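Local structure of hypothetical protein DR_0824 (Deinococcus radiodurans, 2IMR) at residues E85-V90 against G411-L416; R126-V131 against T353-S358; A133-A138 against D160-R165; D139-L144 against E360-R365; C325-H330 against V368-Q373. The protein catalyses the zinc-dependent deamination of aminodeoxyfutalosine to futalosine, a step of menaquinone biosynthesis. One frame throughout, in Å; residues are numbered along the deposited sequence.

Overall arrangement
Contact 1 spans most of the modelled chain, joining the end of strand 83-86 in the small mixed sheet to the C-terminal segment; the other four lie within its span, in the TIM-barrel amidohydrolase domain. Helix 130-143 links three of them: the loop leading into it serves contact 2, its middle contact 3, its end contact 4, with centres 13 to 14 Å apart. The second segments of contacts 2, 4 and 5 run on from D354, a zinc-binding residue, through 360-365 to helix 365-374. Contacts 1 and 4, centres 17 Å apart, meet where W414 packs on R365. Together they tie the C-terminal segment to the zinc-binding barrel.

Contact 1: E85-V90 against G411-L416; sequences ERAGAV and GFRWEL
R413 reaches along 85-87 with its guanidinium laid against A87, whose CB sits over one face near the rim, 3.5 Å from NE. An extended chain with CG anti to the backbone N (chi1 -167°) carries the charge this far. At the guanidinium edge, E85 OE1 forms a long salt bridge of 3.6 Å to NH1. Water 1 backs it, donating to that same OE1 and accepting from R413 NH2. From its own segment E415 meets the guanidinium side-on and in plane: OE2 accepts from R413 NE at 2.8 Å and from R413 NH2 at 2.9 Å. G88 has no room for a side chain, since a CB would collide with that of E415 and with the preceding carbonyl. Water 3 ties the carbonyls of A87 and V90 to the E415 amide. At the other end, V90 sets CG1 over the six-membered ring of W414, 3.6 Å from its centroid and 15° off the normal. Beside this CH-pi contact W414 N donates to V90 O at 3.2 Å. The indole NE1 bonds to A92 O, and R365 makes a cation-pi contact with the ring. A methionine in place of R413 would probably leave the carboxylates of E85 and E415 without their shared positive partner and E415 freer to turn. One arginine between two acids, with an aliphatic-aromatic contact alongside, implies that charge pairing and apolar packing together dock the C-terminal segment on the small sheet domain.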
# COMPACT_ATOMS: atom_id res chain seq x y z
N GLU A 85 -7.71 -21.49 -25.36
CA GLU A 85 -7.81 -20.05 -25.54
C GLU A 85 -6.66 -19.41 -24.78
O GLU A 85 -6.46 -19.69 -23.61
CB GLU A 85 -9.11 -19.53 -24.94
CG GLU A 85 -10.37 -19.76 -25.75
CD GLU A 85 -11.60 -19.26 -25.01
OE1 GLU A 85 -11.53 -18.18 -24.39
OE2 GLU A 85 -12.65 -19.95 -25.04
N ARG A 86 -5.89 -18.55 -25.46
CA ARG A 86 -4.80 -17.83 -24.81
C ARG A 86 -5.49 -16.69 -24.06
O ARG A 86 -6.05 -15.79 -24.68
CB ARG A 86 -3.84 -17.28 -25.86
CG ARG A 86 -2.93 -16.15 -25.36
CD ARG A 86 -2.14 -16.52 -24.11
NE ARG A 86 -1.26 -15.43 -23.71
CZ ARG A 86 -0.45 -15.46 -22.65
NH1 ARG A 86 -0.39 -16.53 -21.88
NH2 ARG A 86 0.31 -14.41 -22.38
N ALA A 87 -5.46 -16.73 -22.73
CA ALA A 87 -6.15 -15.72 -21.94
C ALA A 87 -5.31 -14.57 -21.39
O ALA A 87 -5.74 -13.86 -20.49
CB ALA A 87 -6.90 -16.39 -20.81
N GLY A 88 -4.11 -14.38 -21.92
CA GLY A 88 -3.27 -13.29 -21.45
C GLY A 88 -2.24 -13.67 -20.41
O GLY A 88 -2.03 -14.85 -20.12
N ALA A 89 -1.61 -12.66 -19.82
CA ALA A 89 -0.57 -12.90 -18.82
C ALA A 89 -1.07 -13.36 -17.46
O ALA A 89 -0.52 -14.29 -16.87
CB ALA A 89 0.28 -11.63 -18.65
N VAL A 90 -2.12 -12.73 -16.96
CA VAL A 90 -2.60 -13.09 -15.65
C VAL A 90 -4.08 -13.41 -15.48
O VAL A 90 -4.95 -12.72 -16.02
CB VAL A 90 -2.27 -11.95 -14.64
CG1 VAL A 90 -2.78 -12.31 -13.25
CG2 VAL A 90 -0.76 -11.69 -14.63
N GLY A 411 -13.79 -10.75 -14.59
CA GLY A 411 -12.90 -9.96 -13.75
C GLY A 411 -11.62 -10.68 -13.38
O GLY A 411 -10.65 -10.05 -12.94
N PHE A 412 -11.59 -12.00 -13.56
CA PHE A 412 -10.41 -12.80 -13.23
C PHE A 412 -9.39 -12.77 -14.36
O PHE A 412 -8.23 -13.13 -14.18
CB PHE A 412 -10.81 -14.26 -12.98
CG PHE A 412 -11.73 -14.45 -11.81
CD1 PHE A 412 -12.55 -15.56 -11.74
CD2 PHE A 412 -11.75 -13.52 -10.77
CE1 PHE A 412 -13.40 -15.76 -10.64
CE2 PHE A 412 -12.59 -13.71 -9.67
CZ PHE A 412 -13.41 -14.83 -9.61
N ARG A 413 -9.84 -12.35 -15.54
CA ARG A 413 -8.98 -12.28 -16.71
C ARG A 413 -8.48 -10.84 -16.83
O ARG A 413 -9.12 -9.99 -17.46
CB ARG A 413 -9.80 -12.71 -17.93
CG ARG A 413 -9.01 -13.00 -19.17
CD ARG A 413 -9.87 -13.81 -20.15
NE ARG A 413 -9.26 -13.85 -21.47
CZ ARG A 413 -9.71 -14.58 -22.49
NH1 ARG A 413 -10.78 -15.36 -22.34
NH2 ARG A 413 -9.08 -14.54 -23.65
N TRP A 414 -7.32 -10.57 -16.24
CA TRP A 414 -6.75 -9.22 -16.24
C TRP A 414 -6.58 -8.53 -17.59
O TRP A 414 -6.68 -7.30 -17.66
CB TRP A 414 -5.40 -9.24 -15.51
CG TRP A 414 -5.52 -9.48 -14.03
CD1 TRP A 414 -6.59 -10.00 -13.36
CD2 TRP A 414 -4.51 -9.24 -13.04
NE1 TRP A 414 -6.31 -10.10 -12.02
CE2 TRP A 414 -5.04 -9.64 -11.79
CE3 TRP A 414 -3.21 -8.72 -13.09
CZ2 TRP A 414 -4.31 -9.54 -10.60
CZ3 TRP A 414 -2.48 -8.63 -11.89
CH2 TRP A 414 -3.03 -9.04 -10.67
N GLU A 415 -6.34 -9.29 -18.65
CA GLU A 415 -6.15 -8.68 -19.97
C GLU A 415 -7.40 -7.95 -20.47
O GLU A 415 -7.32 -7.18 -21.44
CB GLU A 415 -5.75 -9.74 -21.00
CG GLU A 415 -6.89 -10.66 -21.42
CD GLU A 415 -6.61 -11.42 -22.70
OE1 GLU A 415 -5.82 -10.93 -23.54
OE2 GLU A 415 -7.19 -12.50 -22.88
N LEU A 416 -8.54 -8.17 -19.82
CA LEU A 416 -9.80 -7.54 -20.24
C LEU A 416 -10.23 -6.38 -19.34
O LEU A 416 -11.34 -5.85 -19.49
CB LEU A 416 -10.92 -8.59 -20.26
CG LEU A 416 -10.63 -9.90 -21.00
CD1 LEU A 416 -11.81 -10.85 -20.83
CD2 LEU A 416 -10.37 -9.63 -22.46
O HOH W 1 -10.59 -16.20 -25.70
O HOH W 2 -5.20 -13.23 -25.31
O HOH W 3 -5.45 -11.88 -18.61

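Contact 2: R126-V131 against T353-S358; sequences RHLRGV and TDSVAS
L128 pushes its CD1 methyl into the start of helix 356-359, and this is the tight, buried part of the contact. That methyl lies 3.8 Å from S355 OG and 3.9 Å from V356 CG2, while the A357 CB is a little farther, at 4.3 Å. CG2 of V356, placed between its backbone N and carbonyl carbon, meets both methyls of the leucine. The loose side is the exposed ring of H127: V356 CG2 comes only to its edge, at CE1, 4.3 Å away. L128 itself is the centre of an inverse gamma turn just ahead of helix 130-143. S355 is the N-cap of the short helix, its OG accepting from A357 N at 3.1 Å, so the hydroxyl under the leucine methyl already has a bond. Just before it comes D354, a zinc-binding residue whose OD2 is hydrogen-bonded to S328 OG. The side chain of S355 lies about 4 Å from that of the zinc ligand H101. The contact rests on van der Waals packing, without a hydrogen bond across: one L128 methyl packs against the capping serine, while S355 OG is engaged in its capping bond and D354 OD2 on S328.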
# COMPACT_ATOMS: atom_id res chain seq x y z
N ARG A 126 -2.73 18.70 -7.08
CA ARG A 126 -3.62 19.79 -6.70
C ARG A 126 -5.11 19.46 -6.71
O ARG A 126 -5.85 19.93 -5.84
CB ARG A 126 -3.36 21.02 -7.58
CG ARG A 126 -2.01 21.68 -7.38
CD ARG A 126 -1.99 23.02 -8.09
NE ARG A 126 -0.65 23.52 -8.36
CZ ARG A 126 0.22 23.90 -7.43
NH1 ARG A 126 -0.09 23.84 -6.15
NH2 ARG A 126 1.41 24.35 -7.81
N HIS A 127 -5.56 18.67 -7.68
CA HIS A 127 -6.99 18.36 -7.74
C HIS A 127 -7.45 17.32 -6.71
O HIS A 127 -8.66 17.14 -6.51
CB HIS A 127 -7.39 17.87 -9.14
CG HIS A 127 -7.00 16.46 -9.41
ND1 HIS A 127 -5.70 16.08 -9.67
CD2 HIS A 127 -7.73 15.32 -9.44
CE1 HIS A 127 -5.65 14.77 -9.84
NE2 HIS A 127 -6.87 14.29 -9.71
N LEU A 128 -6.50 16.65 -6.07
CA LEU A 128 -6.83 15.62 -5.07
C LEU A 128 -7.15 16.24 -3.72
O LEU A 128 -6.44 16.02 -2.73
CB LEU A 128 -5.67 14.63 -4.92
CG LEU A 128 -5.30 13.85 -6.18
CD1 LEU A 128 -4.11 12.94 -5.87
CD2 LEU A 128 -6.50 13.04 -6.66
N ARG A 129 -8.23 17.02 -3.69
CA ARG A 129 -8.67 17.68 -2.48
C ARG A 129 -10.18 17.52 -2.31
O ARG A 129 -10.92 17.68 -3.28
CB ARG A 129 -8.38 19.19 -2.55
CG ARG A 129 -6.96 19.56 -2.91
CD ARG A 129 -6.07 19.66 -1.68
NE ARG A 129 -4.76 20.18 -2.05
CZ ARG A 129 -3.81 19.46 -2.65
NH1 ARG A 129 -4.02 18.18 -2.93
NH2 ARG A 129 -2.67 20.04 -2.99
N GLY A 130 -10.61 17.20 -1.10
CA GLY A 130 -12.03 17.09 -0.83
C GLY A 130 -12.84 15.88 -1.24
O GLY A 130 -12.38 14.97 -1.93
N VAL A 131 -14.10 15.92 -0.81
CA VAL A 131 -15.08 14.87 -1.03
C VAL A 131 -15.37 14.48 -2.48
O VAL A 131 -15.35 13.30 -2.83
CB VAL A 131 -16.42 15.25 -0.35
CG1 VAL A 131 -17.44 14.16 -0.56
CG2 VAL A 131 -16.18 15.49 1.14
N THR A 353 -0.50 1.77 -5.50
CA THR A 353 -0.18 2.66 -6.61
C THR A 353 0.18 4.04 -6.07
O THR A 353 0.73 4.87 -6.78
CB THR A 353 -1.40 2.87 -7.54
OG1 THR A 353 -2.47 3.46 -6.79
CG2 THR A 353 -1.88 1.54 -8.12
N ASP A 354 -0.14 4.25 -4.79
CA ASP A 354 0.07 5.54 -4.14
C ASP A 354 -0.99 6.43 -4.82
O ASP A 354 -1.76 5.93 -5.63
CB ASP A 354 1.48 6.08 -4.41
CG ASP A 354 1.99 6.95 -3.29
OD1 ASP A 354 1.19 7.35 -2.43
OD2 ASP A 354 3.20 7.26 -3.29
N SER A 355 -1.05 7.71 -4.49
CA SER A 355 -2.04 8.59 -5.13
C SER A 355 -1.68 8.72 -6.62
O SER A 355 -0.55 8.43 -7.01
CB SER A 355 -2.04 9.98 -4.49
OG SER A 355 -1.06 10.81 -5.10
N VAL A 356 -2.64 9.15 -7.44
CA VAL A 356 -2.37 9.29 -8.87
C VAL A 356 -1.40 10.43 -9.19
O VAL A 356 -0.90 10.53 -10.32
CB VAL A 356 -3.67 9.52 -9.67
CG1 VAL A 356 -4.56 8.29 -9.58
CG2 VAL A 356 -4.39 10.76 -9.15
N ALA A 357 -1.13 11.28 -8.21
CA ALA A 357 -0.20 12.38 -8.44
C ALA A 357 1.17 11.82 -8.83
O ALA A 357 1.85 12.38 -9.70
CB ALA A 357 -0.07 13.24 -7.19
N SER A 358 1.57 10.72 -8.20
CA SER A 358 2.86 10.11 -8.49
C SER A 358 2.77 8.69 -9.03
O SER A 358 3.73 8.18 -9.62
CB SER A 358 3.74 10.10 -7.22
OG SER A 358 3.18 9.29 -6.20

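Contact 3: A133-A138 against D160-R165; sequences AAQAGA and DALLAR
The guanidinium of R165 has the CB of A138 over the centre of one face, 3.4 Å above the plane, and the carboxamide of Q135 at its edge. R165 NH1 donates to Q135 OE1 at 3.0 Å with an N-H...O angle of 152°. The donor stands well above the amide plane, 50° out of it, with the amide and guanidinium planes themselves 38° apart. The same NH1 makes a weak bond to the backbone O of Q135. R165 is bent at both chi2 and chi3, a fold that tucks its head against helix 130-143. There NH2 is held by two acids, D139 and D167. Q135, bent at chi2, leans across to the second helix, bringing NE2 to 3.7 Å from A161 CB. Water 4 accepts weakly from this NE2 and donates to A161 O. Deeper in, L162 CD2 touches both A138 CB (4.3 Å) and A134 CB (4.4 Å), and the same side chain rests on L172 of strand 170-176. A leucine in place of the arginine would probably leave D139 and D167 without their common positive mate and the Q135 amide freer to turn. Small alanines on one helix and a leucine on the next let the two pack closely: helices 130-143 and 156-163, joined in sequence through strand 149-153, lie side by side on the outside of the parallel strands, as in a TIM barrel.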
# COMPACT_ATOMS: atom_id res chain seq x y z
N ALA A 133 -13.63 14.84 -5.29
CA ALA A 133 -12.50 14.15 -5.89
C ALA A 133 -12.29 12.76 -5.29
O ALA A 133 -11.91 11.82 -6.00
CB ALA A 133 -11.23 14.98 -5.72
N ALA A 134 -12.54 12.62 -4.00
CA ALA A 134 -12.39 11.34 -3.32
C ALA A 134 -13.44 10.34 -3.81
O ALA A 134 -13.13 9.18 -4.08
CB ALA A 134 -12.51 11.52 -1.81
N GLN A 135 -14.68 10.81 -3.93
CA GLN A 135 -15.77 9.96 -4.40
C GLN A 135 -15.50 9.46 -5.81
O GLN A 135 -15.80 8.32 -6.14
CB GLN A 135 -17.09 10.73 -4.37
CG GLN A 135 -17.56 11.13 -2.97
CD GLN A 135 -18.22 9.98 -2.21
OE1 GLN A 135 -17.75 8.84 -2.25
NE2 GLN A 135 -19.30 10.29 -1.50
N ALA A 136 -14.92 10.33 -6.64
CA ALA A 136 -14.61 9.95 -8.01
C ALA A 136 -13.52 8.88 -8.01
O ALA A 136 -13.52 7.97 -8.84
CB ALA A 136 -14.17 11.16 -8.80
N GLY A 137 -12.58 9.00 -7.07
CA GLY A 137 -11.51 8.02 -6.98
C GLY A 137 -12.08 6.67 -6.56
O GLY A 137 -11.71 5.63 -7.10
N ALA A 138 -12.98 6.68 -5.59
CA ALA A 138 -13.60 5.44 -5.14
C ALA A 138 -14.37 4.82 -6.30
O ALA A 138 -14.39 3.60 -6.46
CB ALA A 138 -14.53 5.72 -3.96
N ASP A 160 -15.92 10.75 6.40
CA ASP A 160 -17.36 10.61 6.57
C ASP A 160 -17.99 10.01 5.31
O ASP A 160 -18.80 9.08 5.38
CB ASP A 160 -18.03 11.96 6.85
CG ASP A 160 -17.68 12.53 8.22
OD1 ASP A 160 -17.42 11.74 9.15
OD2 ASP A 160 -17.69 13.76 8.37
N ALA A 161 -17.61 10.55 4.16
CA ALA A 161 -18.15 10.09 2.88
C ALA A 161 -17.72 8.68 2.49
O ALA A 161 -18.55 7.85 2.11
CB ALA A 161 -17.76 11.06 1.78
N LEU A 162 -16.42 8.39 2.57
CA LEU A 162 -15.93 7.07 2.19
C LEU A 162 -16.40 5.96 3.10
O LEU A 162 -16.68 4.84 2.66
CB LEU A 162 -14.40 7.09 2.13
CG LEU A 162 -13.80 8.09 1.13
CD1 LEU A 162 -12.29 7.97 1.12
CD2 LEU A 162 -14.37 7.83 -0.26
N LEU A 163 -16.50 6.26 4.39
CA LEU A 163 -16.94 5.28 5.36
C LEU A 163 -18.35 4.80 5.01
O LEU A 163 -18.73 3.68 5.35
CB LEU A 163 -16.89 5.91 6.76
CG LEU A 163 -16.54 5.04 7.96
CD1 LEU A 163 -15.38 4.09 7.65
CD2 LEU A 163 -16.18 5.97 9.13
N ALA A 164 -19.10 5.64 4.30
CA ALA A 164 -20.47 5.30 3.91
C ALA A 164 -20.59 4.63 2.54
O ALA A 164 -21.70 4.31 2.10
CB ALA A 164 -21.34 6.56 3.95
N ARG A 165 -19.46 4.42 1.87
CA ARG A 165 -19.47 3.78 0.56
C ARG A 165 -19.67 2.27 0.71
O ARG A 165 -18.77 1.55 1.13
CB ARG A 165 -18.15 4.05 -0.18
CG ARG A 165 -17.95 5.50 -0.61
CD ARG A 165 -18.75 5.86 -1.86
NE ARG A 165 -18.37 5.03 -3.00
CZ ARG A 165 -18.01 5.51 -4.19
NH1 ARG A 165 -17.99 6.82 -4.40
NH2 ARG A 165 -17.68 4.67 -5.17
O HOH W 4 -20.72 8.29 0.71

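Contact 4: D139-L144 against E360-R365; sequences DTLTRL and ETLNVR
L144, just past helix 130-143 of the TIM barrel, packs on the loop that leads into helix 365-374. Its CD1 rests on the backbone of L362, 3.8 Å from that residue's carbonyl carbon, and its CD2 lies 3.7 Å from N363 ND2. L362 answers from the loop: its CB meets L141 CD2 at 3.9 Å, the two side chains at about a right angle. L362 CD1 approaches T140 CG2 at 4.2 Å. T140 turns this methyl to the loop with CG2 anti to the backbone N, while OG1 bonds back to A136 O. Polar contact comes from R365, whose extended chain brings its guanidinium to the helix end. R365 NH2 donates to L144 O at 2.8 Å, and NH1 adds to the same oxygen; the L144 carbonyl thus accepts one firm and one weak bond. Farther out, the loop is shaped by its own bonds. T361 OG1 accepts from N363 N in an ST turn and is also bonded to E366 and R327. N363 in turn positions R365, for its OD1 takes R365 N and R365 NH1, both at 3.0 Å, from opposite faces of the amide plane.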
# COMPACT_ATOMS: atom_id res chain seq x y z
N ASP A 139 -15.02 5.66 -7.11
CA ASP A 139 -15.77 5.15 -8.25
C ASP A 139 -14.81 4.40 -9.18
O ASP A 139 -15.12 3.31 -9.67
CB ASP A 139 -16.44 6.29 -9.03
CG ASP A 139 -17.60 6.92 -8.28
OD1 ASP A 139 -18.13 6.29 -7.33
OD2 ASP A 139 -17.99 8.05 -8.64
N THR A 140 -13.65 5.00 -9.41
CA THR A 140 -12.64 4.40 -10.28
C THR A 140 -12.21 3.03 -9.75
O THR A 140 -12.09 2.06 -10.50
CB THR A 140 -11.41 5.32 -10.41
OG1 THR A 140 -11.81 6.56 -11.03
CG2 THR A 140 -10.32 4.67 -11.25
N LEU A 141 -11.98 2.95 -8.44
CA LEU A 141 -11.58 1.69 -7.83
C LEU A 141 -12.63 0.61 -8.08
O LEU A 141 -12.30 -0.54 -8.37
CB LEU A 141 -11.37 1.86 -6.33
CG LEU A 141 -10.14 2.67 -5.90
CD1 LEU A 141 -10.20 2.95 -4.40
CD2 LEU A 141 -8.89 1.89 -6.26
N THR A 142 -13.89 0.98 -7.95
CA THR A 142 -14.97 0.02 -8.17
C THR A 142 -15.03 -0.42 -9.62
O THR A 142 -15.23 -1.61 -9.91
CB THR A 142 -16.33 0.62 -7.75
OG1 THR A 142 -16.29 0.93 -6.35
CG2 THR A 142 -17.46 -0.38 -8.01
N ARG A 143 -14.86 0.51 -10.55
CA ARG A 143 -14.89 0.16 -11.97
C ARG A 143 -13.72 -0.76 -12.32
O ARG A 143 -13.81 -1.57 -13.24
CB ARG A 143 -14.85 1.41 -12.85
CG ARG A 143 -16.13 2.24 -12.81
CD ARG A 143 -16.26 3.13 -14.05
NE ARG A 143 -15.18 4.11 -14.14
CZ ARG A 143 -15.14 5.24 -13.44
NH1 ARG A 143 -16.11 5.54 -12.59
NH2 ARG A 143 -14.11 6.06 -13.58
N LEU A 144 -12.63 -0.63 -11.57
CA LEU A 144 -11.43 -1.44 -11.79
C LEU A 144 -11.51 -2.86 -11.23
O LEU A 144 -10.53 -3.61 -11.32
CB LEU A 144 -10.20 -0.73 -11.21
CG LEU A 144 -9.66 0.42 -12.05
CD1 LEU A 144 -8.63 1.21 -11.25
CD2 LEU A 144 -9.04 -0.15 -13.32
N GLU A 360 0.37 7.59 -11.32
CA GLU A 360 -0.30 7.53 -12.62
C GLU A 360 -1.76 7.12 -12.55
O GLU A 360 -2.65 7.90 -12.92
CB GLU A 360 0.46 6.60 -13.57
CG GLU A 360 1.80 7.13 -14.05
CD GLU A 360 2.48 6.18 -15.02
OE1 GLU A 360 1.82 5.72 -15.98
OE2 GLU A 360 3.68 5.90 -14.83
N THR A 361 -2.02 5.89 -12.10
CA THR A 361 -3.40 5.39 -11.99
C THR A 361 -3.61 4.58 -10.72
O THR A 361 -2.66 4.24 -10.02
CB THR A 361 -3.77 4.47 -13.17
OG1 THR A 361 -3.17 3.18 -12.98
CG2 THR A 361 -3.28 5.07 -14.50
N LEU A 362 -4.87 4.24 -10.44
CA LEU A 362 -5.24 3.47 -9.26
C LEU A 362 -5.31 1.98 -9.57
O LEU A 362 -5.75 1.18 -8.74
CB LEU A 362 -6.61 3.94 -8.75
CG LEU A 362 -6.68 5.39 -8.26
CD1 LEU A 362 -8.11 5.75 -7.88
CD2 LEU A 362 -5.75 5.58 -7.07
N ASN A 363 -4.84 1.60 -10.76
CA ASN A 363 -4.87 0.21 -11.21
C ASN A 363 -3.60 -0.56 -10.87
O ASN A 363 -2.59 -0.44 -11.55
CB ASN A 363 -5.10 0.18 -12.72
CG ASN A 363 -5.39 -1.21 -13.23
OD1 ASN A 363 -5.29 -2.19 -12.49
ND2 ASN A 363 -5.77 -1.31 -14.50
N VAL A 364 -3.66 -1.39 -9.82
CA VAL A 364 -2.50 -2.18 -9.40
C VAL A 364 -2.01 -3.18 -10.44
O VAL A 364 -0.86 -3.62 -10.39
CB VAL A 364 -2.81 -2.93 -8.07
CG1 VAL A 364 -1.71 -3.96 -7.76
CG2 VAL A 364 -2.87 -1.93 -6.93
N ARG A 365 -2.85 -3.54 -11.40
CA ARG A 365 -2.42 -4.48 -12.44
C ARG A 365 -1.21 -3.87 -13.15
O ARG A 365 -0.32 -4.58 -13.62
CB ARG A 365 -3.54 -4.73 -13.46
CG ARG A 365 -4.81 -5.30 -12.85
CD ARG A 365 -5.86 -5.48 -13.93
NE ARG A 365 -7.14 -5.98 -13.42
CZ ARG A 365 -7.94 -5.30 -12.62
NH1 ARG A 365 -7.62 -4.08 -12.22
NH2 ARG A 365 -9.09 -5.83 -12.22

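Contact 5: C325-H330 against V368-Q373; sequences CPRSNH and VTFARQ
F370 projects from helix 365-374 onto P326, R327 and H330, and its ring carries most of the contact. CG lies anti to the backbone N (chi1 -162°), which swings the ring out toward the neighbouring helix. R327 CG stands over one face of the F370 ring, 4.0 Å from the centroid and 21° off the normal, a CH-pi contact made by the aliphatic stem of an arginine. The rings of H330 and F370 form an oblique pair with centroids 5.8 Å apart, and H330 CB touches F370 CZ at 3.8 Å. Apolar contacts fill in the helix start: P326 CB lies 3.5 Å from F370 CD2, and P326 CG reaches A371 CB at 4.4 Å. P326 also packs on L351 of strand 349-351, while A371 turns to L383 of helix 380-395. No hydrogen bond crosses between the segments; the polar groups look elsewhere. R327 bends at chi3 so that its guanidinium leaves the phenyl ring and pairs with E366 and E367 at the start of helix 365-374. On the side facing the metal site, S328 OG is bonded to S358 OG. The two helical segments approach to 9.9 Å between axes. Helix 326-331 follows strand 322-324, and helix 365-374 comes after strand 349-351 and the loop bearing D354, a zinc-binding residue, a beta/alpha succession typical of the TIM-barrel amidohydrolases.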
# COMPACT_ATOMS: atom_id res chain seq x y z
N CYS A 325 5.10 0.78 -3.81
CA CYS A 325 4.38 1.49 -4.87
C CYS A 325 5.42 1.77 -5.96
O CYS A 325 6.03 2.84 -6.01
CB CYS A 325 3.81 2.82 -4.33
SG CYS A 325 2.72 2.65 -2.87
N PRO A 326 5.65 0.79 -6.85
CA PRO A 326 6.62 0.87 -7.95
C PRO A 326 6.67 2.15 -8.78
O PRO A 326 7.67 2.86 -8.76
CB PRO A 326 6.27 -0.36 -8.80
CG PRO A 326 5.79 -1.33 -7.78
CD PRO A 326 4.89 -0.47 -6.93
N ARG A 327 5.60 2.45 -9.51
CA ARG A 327 5.61 3.64 -10.33
C ARG A 327 5.86 4.92 -9.55
O ARG A 327 6.65 5.76 -9.97
CB ARG A 327 4.30 3.74 -11.12
CG ARG A 327 4.20 2.65 -12.18
CD ARG A 327 2.91 2.76 -12.96
NE ARG A 327 1.74 2.57 -12.11
CZ ARG A 327 0.49 2.59 -12.55
NH1 ARG A 327 0.24 2.78 -13.85
NH2 ARG A 327 -0.52 2.41 -11.71
N SER A 328 5.19 5.05 -8.40
CA SER A 328 5.37 6.23 -7.58
C SER A 328 6.84 6.44 -7.21
O SER A 328 7.36 7.55 -7.32
CB SER A 328 4.54 6.12 -6.30
OG SER A 328 4.72 7.27 -5.49
N ASN A 329 7.52 5.38 -6.78
CA ASN A 329 8.93 5.50 -6.41
C ASN A 329 9.77 5.96 -7.58
O ASN A 329 10.71 6.75 -7.42
CB ASN A 329 9.49 4.17 -5.91
CG ASN A 329 8.85 3.71 -4.61
OD1 ASN A 329 8.22 4.49 -3.89
ND2 ASN A 329 9.03 2.44 -4.30
N HIS A 330 9.44 5.47 -8.77
CA HIS A 330 10.18 5.85 -9.96
C HIS A 330 9.99 7.33 -10.30
O HIS A 330 10.96 8.06 -10.50
CB HIS A 330 9.75 4.98 -11.15
CG HIS A 330 10.32 5.45 -12.46
ND1 HIS A 330 11.67 5.46 -12.72
CD2 HIS A 330 9.71 5.97 -13.55
CE1 HIS A 330 11.88 5.98 -13.91
NE2 HIS A 330 10.71 6.30 -14.44
N VAL A 368 2.04 -4.36 -11.26
CA VAL A 368 2.56 -5.71 -11.42
C VAL A 368 3.45 -5.72 -12.66
O VAL A 368 4.56 -6.26 -12.65
CB VAL A 368 1.42 -6.74 -11.59
CG1 VAL A 368 1.97 -8.10 -12.03
CG2 VAL A 368 0.68 -6.90 -10.26
N THR A 369 2.96 -5.12 -13.74
CA THR A 369 3.72 -5.05 -14.98
C THR A 369 5.02 -4.30 -14.75
O THR A 369 6.08 -4.75 -15.18
CB THR A 369 2.90 -4.34 -16.07
OG1 THR A 369 1.77 -5.15 -16.40
CG2 THR A 369 3.75 -4.11 -17.32
N PHE A 370 4.93 -3.17 -14.06
CA PHE A 370 6.11 -2.36 -13.77
C PHE A 370 7.11 -3.12 -12.89
O PHE A 370 8.32 -3.06 -13.12
CB PHE A 370 5.70 -1.07 -13.04
CG PHE A 370 6.75 0.00 -13.08
CD1 PHE A 370 6.94 0.77 -14.22
CD2 PHE A 370 7.57 0.23 -11.98
CE1 PHE A 370 7.92 1.76 -14.27
CE2 PHE A 370 8.55 1.21 -12.01
CZ PHE A 370 8.73 1.98 -13.16
N ALA A 371 6.59 -3.84 -11.90
CA ALA A 371 7.43 -4.60 -10.98
C ALA A 371 8.16 -5.73 -11.71
O ALA A 371 9.29 -6.08 -11.36
CB ALA A 371 6.59 -5.16 -9.84
N ARG A 372 7.50 -6.32 -12.71
CA ARG A 372 8.13 -7.39 -13.47
C ARG A 372 9.40 -6.86 -14.12
O ARG A 372 10.42 -7.54 -14.18
CB ARG A 372 7.17 -7.91 -14.55
CG ARG A 372 7.78 -8.95 -15.47
CD ARG A 372 8.06 -10.26 -14.75
NE ARG A 372 8.74 -11.21 -15.62
CZ ARG A 372 10.01 -11.11 -15.99
NH1 ARG A 372 10.75 -10.09 -15.56
NH2 ARG A 372 10.55 -12.00 -16.82
N GLN A 373 9.33 -5.62 -14.59
CA GLN A 373 10.47 -4.99 -15.24
C GLN A 373 11.56 -4.62 -14.23
O GLN A 373 12.75 -4.73 -14.53
CB GLN A 373 9.99 -3.76 -15.99
CG GLN A 373 8.81 -4.08 -16.90
CD GLN A 373 8.19 -2.86 -17.53
OE1 GLN A 373 8.45 -1.72 -17.12
NE2 GLN A 373 7.34 -3.08 -18.53